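Side-chain contact in beta-glucosidase (Saccharopolyspora erythraea D, PDB 5M6G), which probably hydrolyses terminal, non-reducing beta-D-glucosyl residues, releasing beta-D-glucose, as a member of glycosyl hydrolase family 3: residues 166-171 / 399-404. Residues are numbered along the deposited sequence; the frame is centred on the assembly and turned at random.
Sequences AEEVAA and AEHREL. With MG (magnesium ion), chain E.
Glu-168 and His-401 face each other from two helices, 155-170 and 399-412, whose backbones stay well apart, 9.3 Å between the CA atoms of this pair, so long side chains and a magnesium ion bridge them. The imidazole of His-401 is gripped at both nitrogens. ND1 of His-401 donates to OE2 of Glu-168 over 2.7 Å; the bond is nearly straight (162°), lies in the ring plane and uses the anti lone pair of the carboxylate, which is almost coplanar with the ring. At its other nitrogen, NE2, His-401 binds the magnesium at 2.2 Å. Glu-167 comes in at about a right angle to the His-401 side chain, at the NE2 edge, its carboxylate turned 44° from the ring; its extended chain puts OE1 of Glu-167 1.9 Å from the magnesium. Its OE2 accepts a weak hydrogen bond from water 1, one of four waters that complete six-fold coordination. Thr-141 and the backbone N of Gly-397 also bond to OE2 of Glu-168 and hold it in place; the ND1-H bond to this carboxylate probably makes NE2 a stronger metal donor. The arrangement is carboxylate-histidine-metal, with Glu-168 in the second shell, at a magnesium site tying a helix of the TIM-barrel-like N-terminal domain to helix 399-412.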
loop_
_atom_site.group_PDB
_atom_site.type_symbol
_atom_site.label_atom_id
_atom_site.label_comp_id
_atom_site.label_asym_id
_atom_site.label_seq_id
_atom_site.Cartn_x
_atom_site.Cartn_y
_atom_site.Cartn_z
ATOM N N ALA A 166 -4.320 -4.609 11.041
ATOM C CA ALA A 166 -4.268 -3.725 12.202
ATOM C C ALA A 166 -3.820 -4.485 13.449
ATOM O O ALA A 166 -3.041 -3.965 14.256
ATOM C CB ALA A 166 -5.632 -3.069 12.419
ATOM N N GLU A 167 -4.281 -5.730 13.607
ATOM C CA GLU A 167 -3.827 -6.533 14.738
ATOM C C GLU A 167 -2.322 -6.734 14.706
ATOM O O GLU A 167 -1.654 -6.611 15.741
ATOM C CB GLU A 167 -4.530 -7.883 14.754
ATOM C CG GLU A 167 -5.889 -7.865 15.399
ATOM C CD GLU A 167 -6.457 -9.257 15.509
ATOM O OE1 GLU A 167 -6.302 -10.031 14.539
ATOM O OE2 GLU A 167 -7.028 -9.584 16.565
ATOM N N GLU A 168 -1.765 -7.046 13.525
ATOM C CA GLU A 168 -0.336 -7.338 13.467
ATOM C C GLU A 168 0.491 -6.076 13.655
ATOM O O GLU A 168 1.601 -6.140 14.201
ATOM C CB GLU A 168 0.002 -8.052 12.150
ATOM C CG GLU A 168 -0.782 -9.345 12.019
ATOM C CD GLU A 168 -0.189 -10.326 11.019
ATOM O OE1 GLU A 168 0.918 -10.081 10.498
ATOM O OE2 GLU A 168 -0.841 -11.351 10.771
ATOM N N VAL A 169 -0.043 -4.930 13.233
ATOM C CA VAL A 169 0.634 -3.655 13.453
ATOM C C VAL A 169 0.553 -3.270 14.925
ATOM O O VAL A 169 1.552 -2.881 15.537
ATOM C CB VAL A 169 0.037 -2.570 12.532
ATOM C CG1 VAL A 169 0.547 -1.168 12.921
ATOM C CG2 VAL A 169 0.365 -2.886 11.082
ATOM N N ALA A 170 -0.633 -3.394 15.518
ATOM C CA ALA A 170 -0.802 -2.995 16.913
ATOM C C ALA A 170 0.038 -3.860 17.844
ATOM O O ALA A 170 0.438 -3.400 18.921
ATOM C CB ALA A 170 -2.279 -3.057 17.304
ATOM N N ALA A 171 0.323 -5.102 17.436
ATOM C CA ALA A 171 1.214 -5.970 18.198
ATOM C C ALA A 171 2.598 -5.358 18.343
ATOM O O ALA A 171 3.283 -5.604 19.342
ATOM C CB ALA A 171 1.321 -7.338 17.519
ATOM N N ALA A 399 -1.908 -18.622 11.793
ATOM C CA ALA A 399 -2.582 -19.457 10.802
ATOM C C ALA A 399 -3.899 -18.836 10.343
ATOM O O ALA A 399 -4.237 -18.899 9.157
ATOM C CB ALA A 399 -2.817 -20.864 11.365
ATOM N N GLU A 400 -4.653 -18.221 11.261
ATOM C CA GLU A 400 -5.935 -17.633 10.874
ATOM C C GLU A 400 -5.743 -16.467 9.910
ATOM O O GLU A 400 -6.517 -16.301 8.960
ATOM C CB GLU A 400 -6.721 -17.172 12.104
ATOM C CG GLU A 400 -6.873 -18.195 13.210
ATOM C CD GLU A 400 -5.774 -18.122 14.252
ATOM O OE1 GLU A 400 -6.001 -17.489 15.314
ATOM O OE2 GLU A 400 -4.689 -18.704 14.044
ATOM N N HIS A 401 -4.712 -15.652 10.131
ATOM C CA HIS A 401 -4.449 -14.554 9.211
ATOM C C HIS A 401 -3.938 -15.052 7.864
ATOM O O HIS A 401 -4.268 -14.479 6.815
ATOM C CB HIS A 401 -3.467 -13.593 9.855
ATOM C CG HIS A 401 -4.072 -12.810 10.971
ATOM N ND1 HIS A 401 -3.376 -11.860 11.684
ATOM C CD2 HIS A 401 -5.317 -12.850 11.505
ATOM C CE1 HIS A 401 -4.170 -11.341 12.606
ATOM N NE2 HIS A 401 -5.357 -11.912 12.507
ATOM N N ARG A 402 -3.126 -16.111 7.866
ATOM C CA ARG A 402 -2.675 -16.666 6.598
ATOM C C ARG A 402 -3.822 -17.317 5.836
ATOM O O ARG A 402 -3.830 -17.297 4.602
ATOM C CB ARG A 402 -1.531 -17.652 6.834
ATOM C CG ARG A 402 -0.275 -16.955 7.323
ATOM C CD ARG A 402 0.909 -17.888 7.377
ATOM N NE ARG A 402 2.037 -17.256 8.055
ATOM C CZ ARG A 402 2.971 -16.531 7.449
ATOM N NH1 ARG A 402 2.918 -16.339 6.138
ATOM N NH2 ARG A 402 3.964 -16.001 8.154
ATOM N N GLU A 403 -4.809 -17.872 6.547
ATOM C CA GLU A 403 -5.986 -18.417 5.877
ATOM C C GLU A 403 -6.788 -17.312 5.199
ATOM O O GLU A 403 -7.300 -17.491 4.084
ATOM C CB GLU A 403 -6.857 -19.176 6.885
ATOM C CG GLU A 403 -8.124 -19.799 6.309
ATOM C CD GLU A 403 -7.853 -20.688 5.094
ATOM O OE1 GLU A 403 -6.782 -21.332 5.023
ATOM O OE2 GLU A 403 -8.698 -20.741 4.170
ATOM N N LEU A 404 -6.927 -16.169 5.872
ATOM C CA LEU A 404 -7.579 -15.015 5.261
ATOM C C LEU A 404 -6.820 -14.560 4.026
ATOM O O LEU A 404 -7.422 -14.230 2.997
ATOM C CB LEU A 404 -7.674 -13.877 6.282
ATOM C CG LEU A 404 -8.223 -12.521 5.840
ATOM C CD1 LEU A 404 -9.655 -12.683 5.404
ATOM C CD2 LEU A 404 -8.126 -11.522 6.989
HETATM MG MG MG E . -6.989 -11.754 13.948
HETATM O O HOH W 1 -8.935 -11.549 15.156
HETATM O O HOH W 2 -6.286 -13.028 15.227
HETATM O O HOH W 3 -8.110 -13.133 12.792
HETATM O O HOH W 4 -8.078 -10.507 12.453
#